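Local structure of putative sulfatase yidJ (Bacteroides fragilis, 2QZU) at residues 26-31 against 367-372; 88-93 against 472-477; 174-179 against 227-232; 210-215 against 298-303. The protein probably hydrolyses sulfate esters in the manner of arylsulfatases, with the help of a bound metal ion. All blocks are in the same frame, centred on the assembly; numbering follows the deposited sequence.

Contact 1 (26-31 against 367-372); sequences PTPNLV and SMMGFS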
loop_
_atom_site.group_PDB
_atom_site.type_symbol
_atom_site.label_atom_id
_atom_site.label_comp_id
_atom_site.label_asym_id
_atom_site.label_seq_id
_atom_site.Cartn_x
_atom_site.Cartn_y
_atom_site.Cartn_z
ATOM N N PRO A 26 33.358 13.438 33.263
ATOM C CA PRO A 26 32.739 13.008 34.526
ATOM C C PRO A 26 31.306 12.467 34.421
ATOM O O PRO A 26 30.777 11.907 35.385
ATOM C CB PRO A 26 32.842 14.261 35.397
ATOM C CG PRO A 26 32.722 15.361 34.403
ATOM C CD PRO A 26 33.598 14.892 33.266
ATOM N N THR A 27 30.685 12.645 33.257
ATOM C CA THR A 27 29.335 12.138 33.009
ATOM C C THR A 27 29.375 11.433 31.652
ATOM O O THR A 27 30.075 11.866 30.741
ATOM C CB THR A 27 28.277 13.269 33.010
ATOM O OG1 THR A 27 28.589 14.235 32.004
ATOM C CG2 THR A 27 28.243 13.951 34.368
ATOM N N PRO A 28 28.619 10.338 31.502
ATOM C CA PRO A 28 28.602 9.579 30.246
ATOM C C PRO A 28 27.822 10.140 29.062
ATOM O O PRO A 28 26.982 11.027 29.207
ATOM C CB PRO A 28 28.057 8.230 30.685
ATOM C CG PRO A 28 27.022 8.637 31.708
ATOM C CD PRO A 28 27.761 9.694 32.517
ATOM N N ASN A 29 28.122 9.606 27.883
ATOM C CA ASN A 29 27.423 10.000 26.666
ATOM C C ASN A 29 26.161 9.159 26.636
ATOM O O ASN A 29 25.999 8.245 27.442
ATOM C CB ASN A 29 28.258 9.670 25.432
ATOM C CG ASN A 29 29.626 10.300 25.475
ATOM O OD1 ASN A 29 30.641 9.614 25.357
ATOM N ND2 ASN A 29 29.662 11.613 25.650
ATOM N N LEU A 30 25.272 9.465 25.702
ATOM C CA LEU A 30 24.036 8.716 25.567
ATOM C C LEU A 30 23.685 8.535 24.101
ATOM O O LEU A 30 23.666 9.495 23.333
ATOM C CB LEU A 30 22.877 9.442 26.265
ATOM C CG LEU A 30 21.455 8.945 25.957
ATOM C CD1 LEU A 30 21.243 7.540 26.517
ATOM C CD2 LEU A 30 20.443 9.915 26.556
ATOM N N VAL A 31 23.438 7.292 23.712
ATOM C CA VAL A 31 23.021 6.989 22.353
ATOM C C VAL A 31 21.707 6.246 22.553
ATOM O O VAL A 31 21.679 5.081 22.947
ATOM C CB VAL A 31 24.044 6.114 21.605
ATOM C CG1 VAL A 31 23.479 5.708 20.243
ATOM C CG2 VAL A 31 25.345 6.896 21.415
ATOM N N SER A 367 19.442 10.381 36.191
ATOM C CA SER A 367 20.074 10.045 37.467
ATOM C C SER A 367 21.307 9.172 37.219
ATOM O O SER A 367 22.344 9.366 37.848
ATOM C CB SER A 367 19.091 9.315 38.392
ATOM O OG SER A 367 18.105 10.203 38.899
HETATM N N MSE A 368 21.194 8.216 36.300
HETATM C CA MSE A 368 22.325 7.345 35.981
HETATM C C MSE A 368 23.498 8.167 35.454
HETATM O O MSE A 368 24.659 7.836 35.692
HETATM C CB MSE A 368 21.937 6.314 34.913
HETATM C CG MSE A 368 21.032 5.192 35.385
HETATM SE SE MSE A 368 20.484 4.095 33.875
HETATM C CE MSE A 368 22.179 3.222 33.520
HETATM N N MSE A 369 23.182 9.243 34.740
HETATM C CA MSE A 369 24.198 10.100 34.140
HETATM C C MSE A 369 24.835 11.113 35.081
HETATM O O MSE A 369 25.788 11.791 34.701
HETATM C CB MSE A 369 23.601 10.816 32.929
HETATM C CG MSE A 369 23.270 9.866 31.794
HETATM SE SE MSE A 369 22.173 10.628 30.412
HETATM C CE MSE A 369 21.601 8.966 29.604
ATOM N N GLY A 370 24.308 11.209 36.299
ATOM C CA GLY A 370 24.845 12.145 37.271
ATOM C C GLY A 370 24.091 13.459 37.365
ATOM O O GLY A 370 24.603 14.433 37.923
ATOM N N PHE A 371 22.869 13.494 36.839
ATOM C CA PHE A 371 22.074 14.719 36.862
ATOM C C PHE A 371 20.742 14.562 37.595
ATOM O O PHE A 371 19.732 15.146 37.201
ATOM C CB PHE A 371 21.829 15.196 35.426
ATOM C CG PHE A 371 23.094 15.497 34.663
ATOM C CD1 PHE A 371 23.959 16.498 35.096
ATOM C CD2 PHE A 371 23.434 14.762 33.532
ATOM C CE1 PHE A 371 25.150 16.763 34.412
ATOM C CE2 PHE A 371 24.622 15.018 32.842
ATOM C CZ PHE A 371 25.481 16.020 33.284
ATOM N N SER A 372 20.745 13.781 38.669
ATOM C CA SER A 372 19.536 13.557 39.451
ATOM C C SER A 372 18.913 14.871 39.944
ATOM O O SER A 372 17.691 15.031 39.930
ATOM C CB SER A 372 19.857 12.649 40.643
ATOM O OG SER A 372 18.683 12.294 41.352
#
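Thr27 and Met369 bring the two backbones closest, their CA atoms 5.6 Å apart, where the extended chain entering strand 29-35 passes the C-terminal end of helix 361-368. The helix finishes in a Schellman motif: Gly370 takes a positive phi of 98°, and Gly370 N bonds back to Ser367 O. Met369 O faces the other segment, meeting Thr27 CG2 at 3.3 Å and Pro28 CD at 3.6 Å, so carbon packs directly on a carbonyl oxygen. Thr27, with chi1 at 59°, sets CG2 anti to its own carbonyl carbon. The same methyl thereby also reaches Phe371, whose CZ lies 3.6 Å from Thr27 CG2; the ring is approached obliquely. The hydroxyl of Thr27 is engaged separately, hydrogen-bonded to Tyr125, whose OH also bonds Pro28 O.

Deeper in, the Met369 side chain (a selenomethionine) runs out extended, crossing the proline ring with Met369 CG 3.9 Å from Pro28 CG. Its terminal methyl then settles into the fork of Leu30: Met369 CE is 3.4 Å from both Leu30 CD1 and Leu30 CD2, tighter than ordinary van der Waals contact. Leu30 CB and CG are almost as near, so the methyl sits against the whole branch, with the two side chains crossing at about a right angle. Ile307 of the neighbouring strand 306-311 also touches Met369. This apolar packing of a helix end over the first strand of a mixed central sheet belongs to the layered alpha/beta fold that sulfatases share with alkaline phosphatase.

Contact 2 (88-93 against 472-477); sequences YPIGSK and TNDPFA
Ile90, with CG1 anti to its carbonyl carbon (chi1 -56°), and Asp474, with CG anti to its backbone N (chi1 -169°), are turned so that a methylene lies over a carboxylate. The carboxylate belongs to an Asx turn, which follows the Schellman motif that ends helix 455-471 in the C-terminal part of the fold; the isoleucine sits on the single-turn helix 89-92. Ile90 CG1 is 3.6 Å from Asp474 OD2 and 3.7 Å from Asp474 CG, placed above one face of the group. From the opposite face Phe476 N donates to Asp474 OD2 at 3.2 Å, a nearly straight bond (167°) that arrives well out of the carboxylate plane. The other oxygen, OD1, forms a salt bridge with Arg414 NE, so both oxygens are held by polar partners, and across the contact the carboxylate meets the isoleucine's hydrocarbon.

Two residues earlier, at the N-cap position of the short helix, Tyr88 crosses Thr472 at about a right angle. Thr472 CG2 rests 3.7 Å from Tyr88 CD2, oblique to the ring, which also meets Trp468 edge-to-face. Thr472 OG1 bonds to Trp468 O, leaving its methyl for the tyrosine. Gln380 ties the two backbones together through its amide, accepting from Tyr88 N and donating to Thr472 O. The short helix is closed from within: Lys93 N and Ser92 OG approach Pro89 O from the same face of its plane. At the outer margin the packing is looser, with Ile90 CG2 coming 4.4 Å from Pro475 CD.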
loop_
_atom_site.group_PDB
_atom_site.type_symbol
_atom_site.label_atom_id
_atom_site.label_comp_id
_atom_site.label_asym_id
_atom_site.label_seq_id
_atom_site.Cartn_x
_atom_site.Cartn_y
_atom_site.Cartn_z
ATOM N N TYR A 88 2.850 11.576 32.656
ATOM C CA TYR A 88 1.861 10.679 32.085
ATOM C C TYR A 88 1.050 11.514 31.074
ATOM O O TYR A 88 1.137 12.740 31.080
ATOM C CB TYR A 88 1.076 10.028 33.230
ATOM C CG TYR A 88 1.989 9.067 33.986
ATOM C CD1 TYR A 88 2.412 7.872 33.393
ATOM C CD2 TYR A 88 2.523 9.399 35.235
ATOM C CE1 TYR A 88 3.345 7.040 34.015
ATOM C CE2 TYR A 88 3.461 8.574 35.866
ATOM C CZ TYR A 88 3.868 7.396 35.247
ATOM O OH TYR A 88 4.811 6.588 35.850
ATOM N N PRO A 89 0.263 10.873 30.188
ATOM C CA PRO A 89 -0.511 11.604 29.171
ATOM C C PRO A 89 -1.255 12.906 29.474
ATOM O O PRO A 89 -1.137 13.864 28.706
ATOM C CB PRO A 89 -1.418 10.524 28.572
ATOM C CG PRO A 89 -1.546 9.522 29.657
ATOM C CD PRO A 89 -0.170 9.466 30.257
ATOM N N ILE A 90 -2.012 12.966 30.560
ATOM C CA ILE A 90 -2.735 14.196 30.864
ATOM C C ILE A 90 -1.767 15.367 31.024
ATOM O O ILE A 90 -1.991 16.453 30.481
ATOM C CB ILE A 90 -3.584 14.048 32.142
ATOM C CG1 ILE A 90 -4.530 12.851 31.994
ATOM C CG2 ILE A 90 -4.385 15.325 32.386
ATOM C CD1 ILE A 90 -5.417 12.914 30.758
ATOM N N GLY A 91 -0.680 15.126 31.752
ATOM C CA GLY A 91 0.316 16.160 31.976
ATOM C C GLY A 91 1.169 16.492 30.767
ATOM O O GLY A 91 1.518 17.651 30.549
ATOM N N SER A 92 1.506 15.480 29.972
ATOM C CA SER A 92 2.331 15.687 28.782
ATOM C C SER A 92 1.528 16.398 27.699
ATOM O O SER A 92 2.098 17.007 26.793
ATOM C CB SER A 92 2.816 14.346 28.230
ATOM O OG SER A 92 1.780 13.708 27.497
ATOM N N LYS A 93 0.204 16.299 27.805
ATOM C CA LYS A 93 -0.733 16.899 26.860
ATOM C C LYS A 93 -0.866 16.133 25.542
ATOM O O LYS A 93 -1.737 16.440 24.732
ATOM C CB LYS A 93 -0.353 18.360 26.581
ATOM C CG LYS A 93 -0.543 19.262 27.786
ATOM C CD LYS A 93 -0.121 20.690 27.491
ATOM C CE LYS A 93 -0.306 21.573 28.715
ATOM N NZ LYS A 93 0.476 21.061 29.872
ATOM N N THR A 472 -1.213 11.084 40.288
ATOM C CA THR A 472 -0.787 11.685 39.029
ATOM C C THR A 472 -1.672 12.837 38.541
ATOM O O THR A 472 -1.543 13.285 37.403
ATOM C CB THR A 472 -0.678 10.602 37.921
ATOM O OG1 THR A 472 -1.916 9.882 37.825
ATOM C CG2 THR A 472 0.439 9.617 38.249
ATOM N N ASN A 473 -2.566 13.318 39.405
ATOM C CA ASN A 473 -3.450 14.438 39.064
ATOM C C ASN A 473 -4.219 14.173 37.769
ATOM O O ASN A 473 -4.233 15.000 36.856
ATOM C CB ASN A 473 -2.617 15.720 38.931
ATOM C CG ASN A 473 -3.466 16.987 38.890
ATOM O OD1 ASN A 473 -2.946 18.083 38.680
ATOM N ND2 ASN A 473 -4.767 16.841 39.101
ATOM N N ASP A 474 -4.852 13.005 37.707
ATOM C CA ASP A 474 -5.629 12.583 36.546
ATOM C C ASP A 474 -7.107 12.606 36.937
ATOM O O ASP A 474 -7.532 11.847 37.807
ATOM C CB ASP A 474 -5.191 11.167 36.151
ATOM C CG ASP A 474 -5.742 10.722 34.808
ATOM O OD1 ASP A 474 -5.154 9.787 34.221
ATOM O OD2 ASP A 474 -6.751 11.287 34.343
ATOM N N PRO A 475 -7.905 13.490 36.311
ATOM C CA PRO A 475 -9.339 13.602 36.609
ATOM C C PRO A 475 -10.132 12.290 36.559
ATOM O O PRO A 475 -11.196 12.185 37.168
ATOM C CB PRO A 475 -9.828 14.606 35.567
ATOM C CG PRO A 475 -8.646 15.511 35.408
ATOM C CD PRO A 475 -7.494 14.523 35.340
ATOM N N PHE A 476 -9.612 11.299 35.838
ATOM C CA PHE A 476 -10.272 9.997 35.705
ATOM C C PHE A 476 -10.445 9.335 37.085
ATOM O O PHE A 476 -11.332 8.498 37.284
ATOM C CB PHE A 476 -9.432 9.110 34.764
ATOM C CG PHE A 476 -10.169 7.923 34.198
ATOM C CD1 PHE A 476 -10.447 6.807 34.985
ATOM C CD2 PHE A 476 -10.530 7.901 32.852
ATOM C CE1 PHE A 476 -11.063 5.684 34.435
ATOM C CE2 PHE A 476 -11.146 6.783 32.293
ATOM C CZ PHE A 476 -11.411 5.674 33.082
ATOM N N ALA A 477 -9.605 9.725 38.039
ATOM C CA ALA A 477 -9.673 9.175 39.391
ATOM C C ALA A 477 -11.062 9.334 40.008
ATOM O O ALA A 477 -11.518 8.473 40.757
ATOM C CB ALA A 477 -8.639 9.858 40.280
#

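Contact 3 (174-179 against 227-232); sequences TYDYHL and SMNPPH
The His178 ring is covered on one face by Pro230 and met at its edge by His232 and Asn229. Pro230 CG sits 3.5 Å from the centroid of the His178 ring and only 6° off its normal, a CH-pi contact, while Asp176 O covers the opposite face. At the edge, in the ring plane, His178 CE1 comes 3.0 Å from His232 O, and Asn229 OD1 lies near NE2. His232 O is buried with no hydrogen-bonding partner in the model; the close approach of the ring C-H may partly compensate.

Beside the histidine, Asn229 ND2 donates to the anti lone pair of Asp176 OD1, 3.3 Å away, at an angle of 145°; carboxylate and amide planes stand nearly perpendicular. The other carboxylate oxygen meets the edge of a second imidazole, Asp176 OD2 lying 3.2 Å from His232 CE1. A water bridges the segments, donating to Asp176 OD1 at 2.7 Å and to Asn229 OD1 at 2.8 Å, and resting above the centre of the His232 ring.

Further out, Tyr172 OH is hydrogen-bonded to Asn229 ND2, and Tyr146 OH bonds to Asp176 N. A cis peptide joins Pro230 to Pro231. Loops following two parallel strands of the mixed sheet, 168-172 and 222-228, thus meet at their C-terminal ends, where alpha/beta folds commonly carry functional loops. Glu23 of the second subunit forms a weak bond with His232 NE2. Because the water donates to both carboxylate and amide oxygen, two acceptors that could not bond each other are reconciled, and the loop after strand 222-228 is held by a polar network.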
loop_
_atom_site.group_PDB
_atom_site.type_symbol
_atom_site.label_atom_id
_atom_site.label_comp_id
_atom_site.label_asym_id
_atom_site.label_seq_id
_atom_site.Cartn_x
_atom_site.Cartn_y
_atom_site.Cartn_z
ATOM N N THR A 174 6.199 12.373 10.776
ATOM C CA THR A 174 5.920 10.960 10.559
ATOM C C THR A 174 5.774 10.783 9.052
ATOM O O THR A 174 5.335 11.697 8.353
ATOM C CB THR A 174 4.672 10.451 11.337
ATOM O OG1 THR A 174 4.688 9.013 11.349
ATOM C CG2 THR A 174 3.381 10.945 10.711
ATOM N N TYR A 175 6.182 9.621 8.553
ATOM C CA TYR A 175 6.173 9.321 7.118
ATOM C C TYR A 175 6.559 7.849 7.052
ATOM O O TYR A 175 7.591 7.459 7.609
ATOM C CB TYR A 175 7.234 10.183 6.435
ATOM C CG TYR A 175 7.419 9.957 4.955
ATOM C CD1 TYR A 175 6.727 10.724 4.015
ATOM C CD2 TYR A 175 8.335 9.015 4.492
ATOM C CE1 TYR A 175 6.958 10.559 2.645
ATOM C CE2 TYR A 175 8.567 8.843 3.139
ATOM C CZ TYR A 175 7.884 9.616 2.222
ATOM O OH TYR A 175 8.161 9.461 0.884
ATOM N N ASP A 176 5.773 7.044 6.338
ATOM C CA ASP A 176 6.014 5.607 6.327
ATOM C C ASP A 176 6.448 4.882 5.064
ATOM O O ASP A 176 6.430 3.651 5.034
ATOM C CB ASP A 176 4.786 4.903 6.914
ATOM C CG ASP A 176 4.318 5.540 8.214
ATOM O OD1 ASP A 176 5.180 6.001 8.987
ATOM O OD2 ASP A 176 3.096 5.580 8.472
ATOM N N TYR A 177 6.833 5.620 4.025
ATOM C CA TYR A 177 7.313 4.975 2.805
ATOM C C TYR A 177 8.827 4.866 3.020
ATOM O O TYR A 177 9.597 5.718 2.578
ATOM C CB TYR A 177 6.999 5.835 1.578
ATOM C CG TYR A 177 7.370 5.157 0.282
ATOM C CD1 TYR A 177 6.611 4.094 -0.212
ATOM C CD2 TYR A 177 8.515 5.534 -0.415
ATOM C CE1 TYR A 177 6.991 3.418 -1.370
ATOM C CE2 TYR A 177 8.904 4.869 -1.573
ATOM C CZ TYR A 177 8.141 3.810 -2.042
ATOM O OH TYR A 177 8.542 3.137 -3.173
ATOM N N HIS A 178 9.232 3.806 3.718
ATOM C CA HIS A 178 10.632 3.565 4.085
ATOM C C HIS A 178 11.679 3.555 2.978
ATOM O O HIS A 178 12.850 3.855 3.234
ATOM C CB HIS A 178 10.737 2.247 4.851
ATOM C CG HIS A 178 9.773 2.131 5.987
ATOM N ND1 HIS A 178 9.077 0.970 6.254
ATOM C CD2 HIS A 178 9.398 3.021 6.936
ATOM C CE1 HIS A 178 8.315 1.151 7.317
ATOM N NE2 HIS A 178 8.490 2.386 7.752
ATOM N N LEU A 179 11.268 3.206 1.763
ATOM C CA LEU A 179 12.191 3.132 0.631
ATOM C C LEU A 179 12.618 4.489 0.072
ATOM O O LEU A 179 13.590 4.576 -0.677
ATOM C CB LEU A 179 11.579 2.282 -0.486
ATOM C CG LEU A 179 11.192 0.851 -0.093
ATOM C CD1 LEU A 179 10.498 0.162 -1.258
ATOM C CD2 LEU A 179 12.430 0.084 0.330
ATOM N N SER A 227 15.923 7.586 15.897
ATOM C CA SER A 227 14.549 7.094 15.902
ATOM C C SER A 227 14.164 6.513 14.541
ATOM O O SER A 227 13.763 7.243 13.632
ATOM C CB SER A 227 13.617 8.253 16.274
ATOM O OG SER A 227 12.258 7.857 16.294
HETATM N N MSE A 228 14.281 5.192 14.413
HETATM C CA MSE A 228 13.969 4.510 13.156
HETATM C C MSE A 228 12.490 4.171 13.038
HETATM O O MSE A 228 11.823 3.907 14.038
HETATM C CB MSE A 228 14.806 3.239 13.042
HETATM C CG MSE A 228 16.306 3.502 13.039
HETATM SE SE MSE A 228 17.318 1.848 13.095
HETATM C CE MSE A 228 19.102 2.584 12.889
ATOM N N ASN A 229 11.988 4.168 11.807
ATOM C CA ASN A 229 10.578 3.890 11.557
ATOM C C ASN A 229 10.265 2.391 11.499
ATOM O O ASN A 229 9.403 1.910 12.236
ATOM C CB ASN A 229 10.122 4.600 10.278
ATOM C CG ASN A 229 8.647 4.955 10.309
ATOM O OD1 ASN A 229 7.816 4.145 10.711
ATOM N ND2 ASN A 229 8.316 6.170 9.884
ATOM N N PRO A 230 10.942 1.629 10.618
ATOM C CA PRO A 230 10.631 0.193 10.597
ATOM C C PRO A 230 10.942 -0.338 12.001
ATOM O O PRO A 230 11.800 0.211 12.684
ATOM C CB PRO A 230 11.607 -0.360 9.560
ATOM C CG PRO A 230 11.853 0.816 8.642
ATOM C CD PRO A 230 11.961 1.974 9.607
ATOM N N PRO A 231 10.288 -1.430 12.433
ATOM C CA PRO A 231 9.293 -2.261 11.752
ATOM C C PRO A 231 7.854 -1.745 11.696
ATOM O O PRO A 231 6.920 -2.537 11.601
ATOM C CB PRO A 231 9.401 -3.586 12.494
ATOM C CG PRO A 231 9.638 -3.139 13.896
ATOM C CD PRO A 231 10.645 -2.019 13.740
ATOM N N HIS A 232 7.671 -0.430 11.765
ATOM C CA HIS A 232 6.335 0.153 11.667
ATOM C C HIS A 232 5.859 -0.104 10.237
ATOM O O HIS A 232 6.676 -0.310 9.340
ATOM C CB HIS A 232 6.393 1.652 11.971
ATOM C CG HIS A 232 5.075 2.354 11.845
ATOM N ND1 HIS A 232 4.630 2.893 10.657
ATOM C CD2 HIS A 232 4.123 2.634 12.765
ATOM C CE1 HIS A 232 3.463 3.480 10.853
ATOM N NE2 HIS A 232 3.132 3.337 12.123
HETATM O O HOH W 1 5.606 5.691 11.632
#

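Contact 4 (210-215 against 298-303); sequences EYINGQ and KQNNLF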
loop_
_atom_site.group_PDB
_atom_site.type_symbol
_atom_site.label_atom_id
_atom_site.label_comp_id
_atom_site.label_asym_id
_atom_site.label_seq_id
_atom_site.Cartn_x
_atom_site.Cartn_y
_atom_site.Cartn_z
ATOM N N GLU A 210 28.267 9.473 11.106
ATOM C CA GLU A 210 28.980 10.723 10.881
ATOM C C GLU A 210 28.974 11.555 12.160
ATOM O O GLU A 210 29.995 12.139 12.533
ATOM C CB GLU A 210 28.339 11.512 9.738
ATOM C CG GLU A 210 28.323 10.742 8.431
ATOM C CD GLU A 210 27.826 11.572 7.268
ATOM O OE1 GLU A 210 26.874 12.356 7.458
ATOM O OE2 GLU A 210 28.382 11.427 6.159
ATOM N N TYR A 211 27.830 11.605 12.837
ATOM C CA TYR A 211 27.727 12.370 14.077
ATOM C C TYR A 211 28.698 11.812 15.116
ATOM O O TYR A 211 29.442 12.558 15.755
ATOM C CB TYR A 211 26.306 12.300 14.639
ATOM C CG TYR A 211 26.097 13.211 15.828
ATOM C CD1 TYR A 211 25.904 14.578 15.654
ATOM C CD2 TYR A 211 26.107 12.706 17.127
ATOM C CE1 TYR A 211 25.723 15.425 16.744
ATOM C CE2 TYR A 211 25.928 13.545 18.227
ATOM C CZ TYR A 211 25.736 14.902 18.025
ATOM O OH TYR A 211 25.551 15.741 19.101
ATOM N N ILE A 212 28.681 10.495 15.278
ATOM C CA ILE A 212 29.552 9.822 16.232
ATOM C C ILE A 212 31.035 10.039 15.918
ATOM O O ILE A 212 31.837 10.277 16.825
ATOM C CB ILE A 212 29.228 8.310 16.282
ATOM C CG1 ILE A 212 27.847 8.118 16.924
ATOM C CG2 ILE A 212 30.298 7.567 17.060
ATOM C CD1 ILE A 212 27.296 6.703 16.840
ATOM N N ASN A 213 31.399 9.964 14.640
ATOM C CA ASN A 213 32.787 10.180 14.239
ATOM C C ASN A 213 33.231 11.571 14.694
ATOM O O ASN A 213 34.367 11.760 15.128
ATOM C CB ASN A 213 32.931 10.081 12.717
ATOM C CG ASN A 213 32.810 8.657 12.199
ATOM O OD1 ASN A 213 32.708 8.434 10.990
ATOM N ND2 ASN A 213 32.826 7.687 13.103
ATOM N N GLY A 214 32.318 12.534 14.595
ATOM C CA GLY A 214 32.625 13.896 14.987
ATOM C C GLY A 214 32.772 14.127 16.480
ATOM O O GLY A 214 33.155 15.218 16.898
ATOM N N GLN A 215 32.474 13.111 17.286
ATOM C CA GLN A 215 32.574 13.231 18.739
ATOM C C GLN A 215 33.834 12.546 19.267
ATOM O O GLN A 215 34.072 12.510 20.474
ATOM C CB GLN A 215 31.353 12.590 19.418
ATOM C CG GLN A 215 29.996 13.027 18.882
ATOM C CD GLN A 215 29.807 14.528 18.908
ATOM O OE1 GLN A 215 29.984 15.170 19.941
ATOM N NE2 GLN A 215 29.442 15.096 17.763
ATOM N N LYS A 298 32.389 1.795 18.960
ATOM C CA LYS A 298 33.584 1.043 19.334
ATOM C C LYS A 298 34.835 1.533 18.597
ATOM O O LYS A 298 35.918 1.620 19.183
ATOM C CB LYS A 298 33.368 -0.450 19.067
ATOM C CG LYS A 298 32.410 -1.119 20.041
ATOM C CD LYS A 298 32.254 -2.604 19.726
ATOM C CE LYS A 298 31.569 -3.355 20.861
ATOM N NZ LYS A 298 30.211 -2.830 21.151
ATOM N N GLN A 299 34.679 1.857 17.317
ATOM C CA GLN A 299 35.784 2.347 16.495
ATOM C C GLN A 299 36.346 3.667 17.024
ATOM O O GLN A 299 37.545 3.930 16.923
ATOM C CB GLN A 299 35.309 2.535 15.048
ATOM C CG GLN A 299 36.325 3.171 14.096
ATOM C CD GLN A 299 37.568 2.323 13.902
ATOM O OE1 GLN A 299 37.485 1.112 13.702
ATOM N NE2 GLN A 299 38.731 2.963 13.946
ATOM N N ASN A 300 35.472 4.492 17.594
ATOM C CA ASN A 300 35.868 5.791 18.126
ATOM C C ASN A 300 36.134 5.769 19.628
ATOM O O ASN A 300 36.309 6.823 20.242
ATOM C CB ASN A 300 34.783 6.829 17.809
ATOM C CG ASN A 300 34.751 7.211 16.337
ATOM O OD1 ASN A 300 35.652 7.891 15.845
ATOM N ND2 ASN A 300 33.717 6.775 15.630
ATOM N N ASN A 301 36.167 4.576 20.215
ATOM C CA ASN A 301 36.405 4.431 21.654
ATOM C C ASN A 301 35.352 5.205 22.445
ATOM O O ASN A 301 35.644 5.806 23.487
ATOM C CB ASN A 301 37.805 4.934 22.015
ATOM C CG ASN A 301 38.897 3.977 21.572
ATOM O OD1 ASN A 301 40.082 4.311 21.599
ATOM N ND2 ASN A 301 38.502 2.776 21.170
ATOM N N LEU A 302 34.125 5.181 21.932
ATOM C CA LEU A 302 33.001 5.876 22.548
ATOM C C LEU A 302 31.894 4.908 22.951
ATOM O O LEU A 302 30.733 5.300 23.049
ATOM C CB LEU A 302 32.421 6.904 21.572
ATOM C CG LEU A 302 33.305 8.062 21.107
ATOM C CD1 LEU A 302 32.592 8.860 20.011
ATOM C CD2 LEU A 302 33.630 8.949 22.297
ATOM N N PHE A 303 32.244 3.644 23.170
ATOM C CA PHE A 303 31.246 2.652 23.548
ATOM C C PHE A 303 31.247 2.381 25.049
ATOM O O PHE A 303 30.188 2.303 25.673
ATOM C CB PHE A 303 31.478 1.332 22.800
ATOM C CG PHE A 303 30.445 0.273 23.102
ATOM C CD1 PHE A 303 29.124 0.433 22.692
ATOM C CD2 PHE A 303 30.791 -0.877 23.811
ATOM C CE1 PHE A 303 28.162 -0.531 22.987
ATOM C CE2 PHE A 303 29.834 -1.849 24.113
ATOM C CZ PHE A 303 28.516 -1.676 23.697
#
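The Schellman motif that ends the long helix 267-299 packs here against the C-terminal end of helix 200-213, with Asn300 and Leu302 facing Ile212, Asn213 and Gln215. The backbones come closest at Asn213 and Asn300, whose CA atoms are 6.6 Å apart. Asn301, with positive phi, turns the chain, its N bonding to Lys298 O and Leu302 N to Leu297 O, and this reversal aims Leu302 at the neighbouring helix. Leu302 CD1 does most of the touching: it lies 3.6 Å from Ile212 O, 4.0 Å from Ile212 CG2 and 4.0 Å from Gln215 CB. The isoleucine and leucine slide past each other in opposite directions. With chi1 at -69° placing CG1 beside the backbone N, CG2 is left anti to that N, and Ile212 CG2 meets Asn300 ND2 at 3.8 Å, while that amide nitrogen bonds back to Ala296 O in its own helix. Leu302 and Gln215 both reach Phe222, so the joined helix ends lie on strand 222-228 of the central sheet. Gln215 folds back over its own helix: Gln215 NE2 donates to Tyr211 O at 3.2 Å and stands above the centre of the Tyr211 ring.

How the contacts relate
Contacts 1, 3 and 4 all gather round the central mixed sheet. Contact 1 covers strand 29-35, contact 3 lies where the chain leaves the adjacent strand 222-228, and contact 4 joins helix ends that rest on that same strand. Contacts 1 and 4, with centres about 17 Å apart, are mainly apolar packing at the close of helices. Contact 3 is buried as well, but polar, built on imidazoles, a carboxylate and a water. Contact 2 stands about 28 Å, centre to centre, from contact 1; partly exposed, it joins the short helix 89-92 to the loop after helix 455-471. In contact 3 an amide is hydrogen-bonded directly to a carboxylate across the segments.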